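Local coordinates for protein Phthiocerol/phenolphthiocerol synthesis polyketide synthase type I PpsC (Mycobacterium tuberculosis, PDB 5NJI) that probably dehydrates beta-hydroxyacyl intermediates to trans-2-enoyl chains through its dehydratase domain during phthiocerol and phenolphthiocerol assembly, at residues 91-103 against 263-275. The protein carries 1 engineered substitution. Sequence-based numbering, arbitrary orientation. Where two conformers were deposited one is given.
With 8Z2 (~{S}-[2-[3-[[(2~{R})-4-[[[(2~{R},3~{S},4~{R},5~{R})-5-(6-aminopurin-9-yl)-4-oxidanyl-3-phosphonooxy-oxolan-2-yl]methoxy-oxidanyl-phosphoryl]oxy-oxidanyl-phosphoryl]oxy-3,3-dimethyl-2-oxidanyl-butanoyl]amino]propanoylamino]ethyl] (~{E})-dodec-2-enethioate), chain B.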
loop_
_atom_site.group_PDB
_atom_site.type_symbol
_atom_site.label_atom_id
_atom_site.label_comp_id
_atom_site.label_asym_id
_atom_site.label_seq_id
_atom_site.Cartn_x
_atom_site.Cartn_y
_atom_site.Cartn_z
ATOM N N GLN A 91 16.323 -0.811 -4.941
ATOM C CA GLN A 91 14.946 -1.221 -5.213
ATOM C C GLN A 91 15.004 -2.278 -6.314
ATOM O O GLN A 91 14.714 -2.012 -7.490
ATOM C CB GLN A 91 14.077 -0.019 -5.594
ATOM C CG GLN A 91 13.868 0.970 -4.454
ATOM C CD GLN A 91 13.090 0.366 -3.276
ATOM O OE1 GLN A 91 12.415 -0.662 -3.416
ATOM N NE2 GLN A 91 13.183 1.006 -2.117
ATOM N N PRO A 92 15.350 -3.517 -5.951
ATOM C CA PRO A 92 15.538 -4.568 -6.962
ATOM C C PRO A 92 14.267 -5.105 -7.574
ATOM O O PRO A 92 14.358 -5.812 -8.587
ATOM C CB PRO A 92 16.239 -5.687 -6.180
ATOM C CG PRO A 92 16.638 -5.119 -4.902
ATOM C CD PRO A 92 15.750 -3.966 -4.610
ATOM N N TRP A 93 13.093 -4.817 -6.992
ATOM C CA TRP A 93 11.878 -5.569 -7.262
ATOM C C TRP A 93 10.750 -4.652 -7.702
ATOM O O TRP A 93 10.718 -3.467 -7.376
ATOM C CB TRP A 93 11.374 -6.323 -6.017
ATOM C CG TRP A 93 12.448 -7.000 -5.260
ATOM C CD1 TRP A 93 12.967 -6.628 -4.067
ATOM C CD2 TRP A 93 13.153 -8.169 -5.662
ATOM N NE1 TRP A 93 13.961 -7.497 -3.694
ATOM C CE2 TRP A 93 14.094 -8.452 -4.661
ATOM C CE3 TRP A 93 13.077 -9.003 -6.777
ATOM C CZ2 TRP A 93 14.958 -9.533 -4.745
ATOM C CZ3 TRP A 93 13.933 -10.070 -6.865
ATOM C CH2 TRP A 93 14.860 -10.331 -5.857
ATOM N N MET A 94 9.804 -5.251 -8.407
ATOM C CA MET A 94 8.484 -4.690 -8.630
ATOM C C MET A 94 7.456 -5.728 -8.205
ATOM O O MET A 94 7.760 -6.913 -8.086
ATOM C CB MET A 94 8.279 -4.299 -10.103
ATOM C CG MET A 94 8.150 -5.499 -11.058
ATOM S SD MET A 94 7.993 -4.915 -12.766
ATOM C CE MET A 94 6.210 -4.764 -12.876
ATOM N N ILE A 95 6.235 -5.285 -7.953
ATOM C CA ILE A 95 5.132 -6.202 -7.725
ATOM C C ILE A 95 4.332 -6.303 -9.010
ATOM O O ILE A 95 3.667 -5.345 -9.417
ATOM C CB ILE A 95 4.243 -5.760 -6.562
ATOM C CG1 ILE A 95 5.096 -5.627 -5.301
ATOM C CG2 ILE A 95 3.137 -6.791 -6.365
ATOM C CD1 ILE A 95 4.365 -5.021 -4.110
ATOM N N SER A 96 4.375 -7.476 -9.637
ATOM C CA SER A 96 3.585 -7.689 -10.845
ATOM C C SER A 96 2.100 -7.721 -10.536
ATOM O O SER A 96 1.291 -7.115 -11.255
ATOM C CB SER A 96 4.000 -8.998 -11.528
ATOM O OG SER A 96 5.368 -8.980 -11.854
ATOM N N GLU A 97 1.719 -8.428 -9.469
ATOM C CA GLU A 97 0.331 -8.597 -9.095
ATOM C C GLU A 97 0.267 -8.861 -7.600
ATOM O O GLU A 97 1.074 -9.618 -7.060
ATOM C CB GLU A 97 -0.305 -9.769 -9.861
ATOM C CG GLU A 97 -1.760 -10.062 -9.578
ATOM C CD GLU A 97 -2.212 -11.356 -10.234
ATOM O OE1 GLU A 97 -1.424 -11.941 -11.009
ATOM O OE2 GLU A 97 -3.353 -11.791 -9.973
ATOM N N LEU A 98 -0.677 -8.211 -6.939
ATOM C CA LEU A 98 -0.930 -8.506 -5.540
ATOM C C LEU A 98 -2.430 -8.594 -5.352
ATOM O O LEU A 98 -3.163 -7.662 -5.683
ATOM C CB LEU A 98 -0.324 -7.452 -4.615
ATOM C CG LEU A 98 -0.365 -7.851 -3.139
ATOM C CD1 LEU A 98 0.762 -7.185 -2.393
ATOM C CD2 LEU A 98 -1.695 -7.500 -2.499
ATOM N N ASP A 99 -2.867 -9.717 -4.839
ATOM C CA ASP A 99 -4.241 -9.940 -4.630
ATOM C C ASP A 99 -4.575 -9.834 -3.110
ATOM O O ASP A 99 -4.031 -10.594 -2.404
ATOM C CB ASP A 99 -4.684 -11.339 -5.134
ATOM C CG ASP A 99 -4.519 -11.495 -6.692
ATOM O OD1 ASP A 99 -4.975 -10.642 -7.399
ATOM O OD2 ASP A 99 -4.026 -12.467 -7.208
ATOM N N LEU A 100 -5.544 -9.004 -2.717
ATOM C CA LEU A 100 -5.944 -8.822 -1.311
ATOM C C LEU A 100 -7.223 -9.669 -1.165
ATOM O O LEU A 100 -8.263 -9.257 -1.577
ATOM C CB LEU A 100 -6.204 -7.334 -0.975
ATOM C CG LEU A 100 -4.964 -6.470 -1.227
ATOM C CD1 LEU A 100 -5.220 -4.995 -1.046
ATOM C CD2 LEU A 100 -3.827 -6.948 -0.306
ATOM N N ARG A 101 -7.074 -10.898 -0.712
ATOM C CA ARG A 101 -8.204 -11.818 -0.624
ATOM C C ARG A 101 -9.202 -11.716 0.680
ATOM O O ARG A 101 -10.285 -12.079 0.546
ATOM C CB ARG A 101 -7.573 -13.216 -0.752
ATOM C CG ARG A 101 -6.355 -13.253 -1.732
ATOM C CD ARG A 101 -6.220 -14.436 -2.685
ATOM N NE ARG A 101 -6.955 -15.589 -2.163
ATOM C CZ ARG A 101 -6.514 -16.871 -2.266
ATOM N NH1 ARG A 101 -5.319 -17.085 -2.934
ATOM N NH2 ARG A 101 -7.267 -17.919 -1.684
ATOM N N GLN A 102 -8.649 -11.416 1.837
ATOM C CA GLN A 102 -9.434 -11.324 3.050
ATOM C C GLN A 102 -8.882 -10.299 4.009
ATOM O O GLN A 102 -7.756 -10.264 4.243
ATOM C CB GLN A 102 -9.547 -12.711 3.735
ATOM C CG GLN A 102 -10.409 -12.669 4.988
ATOM C CD GLN A 102 -10.749 -14.050 5.579
ATOM O OE1 GLN A 102 -10.771 -15.003 4.856
ATOM N NE2 GLN A 102 -11.050 -14.130 6.853
ATOM N N MET A 103 -9.740 -9.472 4.500
ATOM C CA MET A 103 -9.306 -8.426 5.407
ATOM C C MET A 103 -8.740 -9.045 6.671
ATOM O O MET A 103 -9.236 -10.070 7.155
ATOM C CB MET A 103 -10.467 -7.506 5.771
ATOM C CG MET A 103 -10.561 -6.261 4.962
ATOM S SD MET A 103 -11.767 -5.131 5.680
ATOM C CE MET A 103 -12.220 -4.253 4.187
ATOM N N VAL A 263 -12.672 -0.464 -1.105
ATOM C CA VAL A 263 -11.408 -1.016 -0.624
ATOM C C VAL A 263 -10.619 -1.649 -1.763
ATOM O O VAL A 263 -11.197 -2.263 -2.676
ATOM C CB VAL A 263 -11.612 -2.018 0.528
ATOM C CG1 VAL A 263 -12.375 -1.350 1.679
ATOM C CG2 VAL A 263 -12.308 -3.300 0.078
ATOM N N PRO A 264 -9.296 -1.520 -1.735
ATOM C CA PRO A 264 -8.470 -2.184 -2.734
ATOM C C PRO A 264 -8.548 -3.684 -2.589
ATOM O O PRO A 264 -8.533 -4.213 -1.473
ATOM C CB PRO A 264 -7.059 -1.669 -2.434
ATOM C CG PRO A 264 -7.250 -0.441 -1.642
ATOM C CD PRO A 264 -8.479 -0.681 -0.840
ATOM N N VAL A 265 -8.635 -4.359 -3.734
ATOM C CA VAL A 265 -8.607 -5.816 -3.782
ATOM C C VAL A 265 -7.481 -6.346 -4.649
ATOM O O VAL A 265 -7.152 -7.536 -4.547
ATOM C CB VAL A 265 -9.952 -6.394 -4.256
ATOM C CG1 VAL A 265 -11.043 -6.099 -3.236
ATOM C CG2 VAL A 265 -10.334 -5.851 -5.625
ATOM N N ARG A 266 -6.872 -5.522 -5.494
ATOM C CA ARG A 266 -5.779 -5.963 -6.337
ATOM C C ARG A 266 -4.908 -4.774 -6.711
ATOM O O ARG A 266 -5.414 -3.681 -6.987
ATOM C CB ARG A 266 -6.327 -6.638 -7.594
ATOM C CG ARG A 266 -5.331 -7.316 -8.482
ATOM C CD ARG A 266 -6.085 -8.263 -9.457
ATOM N NE ARG A 266 -5.188 -9.054 -10.296
ATOM C CZ ARG A 266 -4.603 -8.588 -11.393
ATOM N NH1 ARG A 266 -4.816 -7.339 -11.771
ATOM N NH2 ARG A 266 -3.802 -9.363 -12.115
ATOM N N PHE A 267 -3.605 -4.995 -6.712
ATOM C CA PHE A 267 -2.649 -4.065 -7.281
ATOM C C PHE A 267 -1.962 -4.772 -8.429
ATOM O O PHE A 267 -1.728 -5.984 -8.368
ATOM C CB PHE A 267 -1.580 -3.602 -6.283
ATOM C CG PHE A 267 -2.108 -2.895 -5.060
ATOM C CD1 PHE A 267 -2.528 -1.582 -5.106
ATOM C CD2 PHE A 267 -2.113 -3.534 -3.839
ATOM C CE1 PHE A 267 -2.994 -0.946 -3.963
ATOM C CE2 PHE A 267 -2.564 -2.895 -2.696
ATOM C CZ PHE A 267 -3.007 -1.599 -2.767
ATOM N N ALA A 268 -1.665 -4.040 -9.492
ATOM C CA ALA A 268 -0.826 -4.590 -10.540
ATOM C C ALA A 268 0.208 -3.552 -10.932
ATOM O O ALA A 268 -0.111 -2.369 -11.053
ATOM C CB ALA A 268 -1.641 -5.006 -11.757
ATOM N N GLY A 269 1.448 -3.995 -11.110
ATOM C CA GLY A 269 2.495 -3.098 -11.557
ATOM C C GLY A 269 2.819 -2.051 -10.513
ATOM O O GLY A 269 2.625 -0.850 -10.741
ATOM N N VAL A 270 3.271 -2.487 -9.346
ATOM C CA VAL A 270 3.752 -1.574 -8.319
ATOM C C VAL A 270 5.251 -1.409 -8.527
ATOM O O VAL A 270 6.025 -2.356 -8.350
ATOM C CB VAL A 270 3.436 -2.067 -6.902
ATOM C CG1 VAL A 270 3.957 -1.070 -5.888
ATOM C CG2 VAL A 270 1.957 -2.263 -6.727
ATOM N N HIS A 271 5.655 -0.205 -8.933
ATOM C CA HIS A 271 7.040 0.124 -9.214
ATOM C C HIS A 271 7.567 1.075 -8.155
ATOM O O HIS A 271 6.915 2.079 -7.842
ATOM C CB HIS A 271 7.165 0.767 -10.594
ATOM C CG HIS A 271 6.484 -0.002 -11.670
ATOM N ND1 HIS A 271 7.089 -1.052 -12.328
ATOM C CD2 HIS A 271 5.248 0.115 -12.203
ATOM C CE1 HIS A 271 6.254 -1.545 -13.225
ATOM N NE2 HIS A 271 5.127 -0.857 -13.166
ATOM N N VAL A 272 8.741 0.760 -7.609
ATOM C CA VAL A 272 9.369 1.542 -6.557
ATOM C C VAL A 272 10.766 1.907 -7.028
ATOM O O VAL A 272 11.598 1.027 -7.275
ATOM C CB VAL A 272 9.429 0.782 -5.223
ATOM C CG1 VAL A 272 9.828 1.732 -4.126
ATOM C CG2 VAL A 272 8.092 0.124 -4.932
ATOM N N TYR A 273 11.016 3.199 -7.172
ATOM C CA TYR A 273 12.271 3.651 -7.748
ATOM C C TYR A 273 13.197 4.292 -6.739
ATOM O O TYR A 273 14.371 4.516 -7.059
ATOM C CB TYR A 273 11.997 4.641 -8.891
ATOM C CG TYR A 273 11.124 4.066 -9.981
ATOM C CD1 TYR A 273 11.529 2.967 -10.728
ATOM C CD2 TYR A 273 9.889 4.635 -10.284
ATOM C CE1 TYR A 273 10.717 2.436 -11.712
ATOM C CE2 TYR A 273 9.081 4.108 -11.245
ATOM C CZ TYR A 273 9.498 3.035 -11.982
ATOM O OH TYR A 273 8.642 2.566 -12.954
ATOM N N GLY A 274 12.702 4.623 -5.558
ATOM C CA GLY A 274 13.516 5.183 -4.505
ATOM C C GLY A 274 12.760 5.164 -3.196
ATOM O O GLY A 274 11.736 4.495 -3.066
ATOM N N ASP A 275 13.281 5.914 -2.230
ATOM C CA ASP A 275 12.686 6.007 -0.900
ATOM C C ASP A 275 11.422 6.857 -0.973
ATOM O O ASP A 275 11.493 8.086 -1.111
ATOM C CB ASP A 275 13.705 6.588 0.078
ATOM C CG ASP A 275 13.146 6.774 1.480
ATOM O OD1 ASP A 275 11.947 6.509 1.712
ATOM O OD2 ASP A 275 13.915 7.188 2.372
HETATM C C2 8Z2 B . -7.387 -16.570 -6.095
HETATM C C4 8Z2 B . -9.491 -16.224 -5.128
HETATM C C5 8Z2 B . -9.486 -17.461 -4.689
HETATM C C6 8Z2 B . -8.485 -18.265 -4.946
HETATM C C8 8Z2 B . -11.316 -16.611 -4.056
HETATM C C10 8Z2 B . -11.777 5.887 -2.585
HETATM C C11 8Z2 B . -12.402 6.105 -3.904
HETATM C C12 8Z2 B . -13.875 5.999 -3.804
HETATM N N9 8Z2 B . -10.603 -15.678 -4.681
HETATM N N7 8Z2 B . -10.588 -17.677 -4.017
HETATM N N3 8Z2 B . -8.451 -15.750 -5.836
HETATM N N1 8Z2 B . -7.425 -17.860 -5.647
HETATM N N6 8Z2 B . -8.621 -19.469 -4.449
HETATM C "C1'" 8Z2 B . -10.528 -14.186 -5.263
HETATM C "C2'" 8Z2 B . -11.021 -14.449 -6.636
HETATM O "O2'" 8Z2 B . -10.027 -13.713 -7.336
HETATM C "C3'" 8Z2 B . -12.532 -13.882 -6.572
HETATM O "O3'" 8Z2 B . -13.302 -14.496 -7.646
HETATM C "C4'" 8Z2 B . -12.026 -12.325 -6.242
HETATM O "O4'" 8Z2 B . -11.109 -12.693 -5.109
HETATM C "C5'" 8Z2 B . -12.876 -11.166 -5.746
HETATM O "O5'" 8Z2 B . -13.486 -11.340 -4.522
HETATM P P1 8Z2 B . -14.416 -12.420 -4.133
HETATM O O11 8Z2 B . -13.425 -13.374 -3.648
HETATM O O12 8Z2 B . -15.104 -13.165 -5.217
HETATM O O6 8Z2 B . -15.527 -11.969 -2.918
HETATM P P2 8Z2 B . -15.329 -12.490 -1.404
HETATM O O21 8Z2 B . -14.310 -13.701 -1.283
HETATM O O22 8Z2 B . -16.335 -12.865 -0.496
HETATM O O7 8Z2 B . -14.693 -11.069 -0.905
HETATM C CPA 8Z2 B . -14.671 -9.799 -1.580
HETATM C CPB 8Z2 B . -13.928 -8.870 -0.583
HETATM C CP8 8Z2 B . -12.566 -9.527 -0.297
HETATM C CP7 8Z2 B . -13.722 -7.494 -1.131
HETATM C CP9 8Z2 B . -14.749 -8.784 0.698
HETATM O OP3 8Z2 B . -11.927 -9.608 -1.510
HETATM C CP6 8Z2 B . -11.674 -8.762 0.715
HETATM O OP2 8Z2 B . -12.071 -8.609 1.813
HETATM N NP2 8Z2 B . -10.430 -8.482 0.355
HETATM C CP5 8Z2 B . -9.427 -7.840 1.175
HETATM C CP4 8Z2 B . -9.445 -6.343 0.928
HETATM C CP3 8Z2 B . -8.371 -5.696 1.832
HETATM O OP1 8Z2 B . -8.016 -6.242 2.819
HETATM N NP1 8Z2 B . -7.892 -4.528 1.478
HETATM C CP2 8Z2 B . -6.864 -3.861 2.217
HETATM C CP1 8Z2 B . -7.390 -3.225 3.453
HETATM S S 8Z2 B . -8.510 -1.846 3.059
HETATM P P3 8Z2 B . -13.426 -16.249 -7.537
HETATM O O31 8Z2 B . -13.719 -16.455 -5.886
HETATM O O32 8Z2 B . -12.253 -17.008 -7.683
HETATM O O33 8Z2 B . -14.484 -16.967 -8.255
HETATM C CA1 8Z2 B . -7.528 -0.768 2.586
HETATM C CA2 8Z2 B . -8.138 0.535 2.229
HETATM O OA1 8Z2 B . -6.345 -0.834 2.476
HETATM C CA3 8Z2 B . -7.242 1.593 1.717
HETATM C CA4 8Z2 B . -7.864 2.869 1.321
HETATM C CA5 8Z2 B . -6.923 3.786 0.582
HETATM C CA6 8Z2 B . -7.652 5.050 0.153
HETATM C CA7 8Z2 B . -8.545 4.794 -1.083
HETATM C CA8 8Z2 B . -9.616 5.851 -1.262
HETATM C CA9 8Z2 B . -10.298 5.846 -2.658
HETATM O O HOH W 1 13.149 -0.173 -8.944
HETATM O O HOH W 2 10.296 -1.351 -8.906
#
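The antiparallel pairing of strands 93-100 and 262-272 joins the two halves of the double hotdog fold of polyketide synthase dehydratases, and where it ends it grips the acyl-CoA. Two hydrogen-bonded pairs, I95 with V270 and L98 with F267, set the register, and a single bond from L100 N to V265 O (2.8 Å) extends it. At the first of these pairs, G269 and V270 both face I95 in a G1 bulge; G269, at positive phi (67°), sends its N to S96 O, 58° out of that carbonyl's plane. Toward Q91, beyond M94 and H271, water takes over, linking W93 O to V272 N.

On one face R266 forms a salt-bridge network with two acids: it crosses E97 obliquely, with NH2 3.3 Å from E97 OE2, and runs alongside D99, whose OD1 meets R266 NE at the guanidinium edge, also at 3.3 Å. R266 reaches both because its CG stands opposite the backbone N (chi1 -172°) and the chain stays extended to NE. E97 OE2 and D99 OD2, only 2.9 Å apart, may thereby have their mutual repulsion relieved. On the other face L100 CD1 touches both F267 CE2 (3.8 Å) and P264 CB (4.0 Å). Beyond it, L100 O and P264 O accept the pantetheine amides NP2 and NP1, each at 3.0 Å.

Helix 70-84 covers the apolar face at I95 and L100, and its G70 N also bonds the ligand. Strand 136-146 flanks 93-100, and strand 306-317 flanks 262-272, where D311 holds H271 NE2.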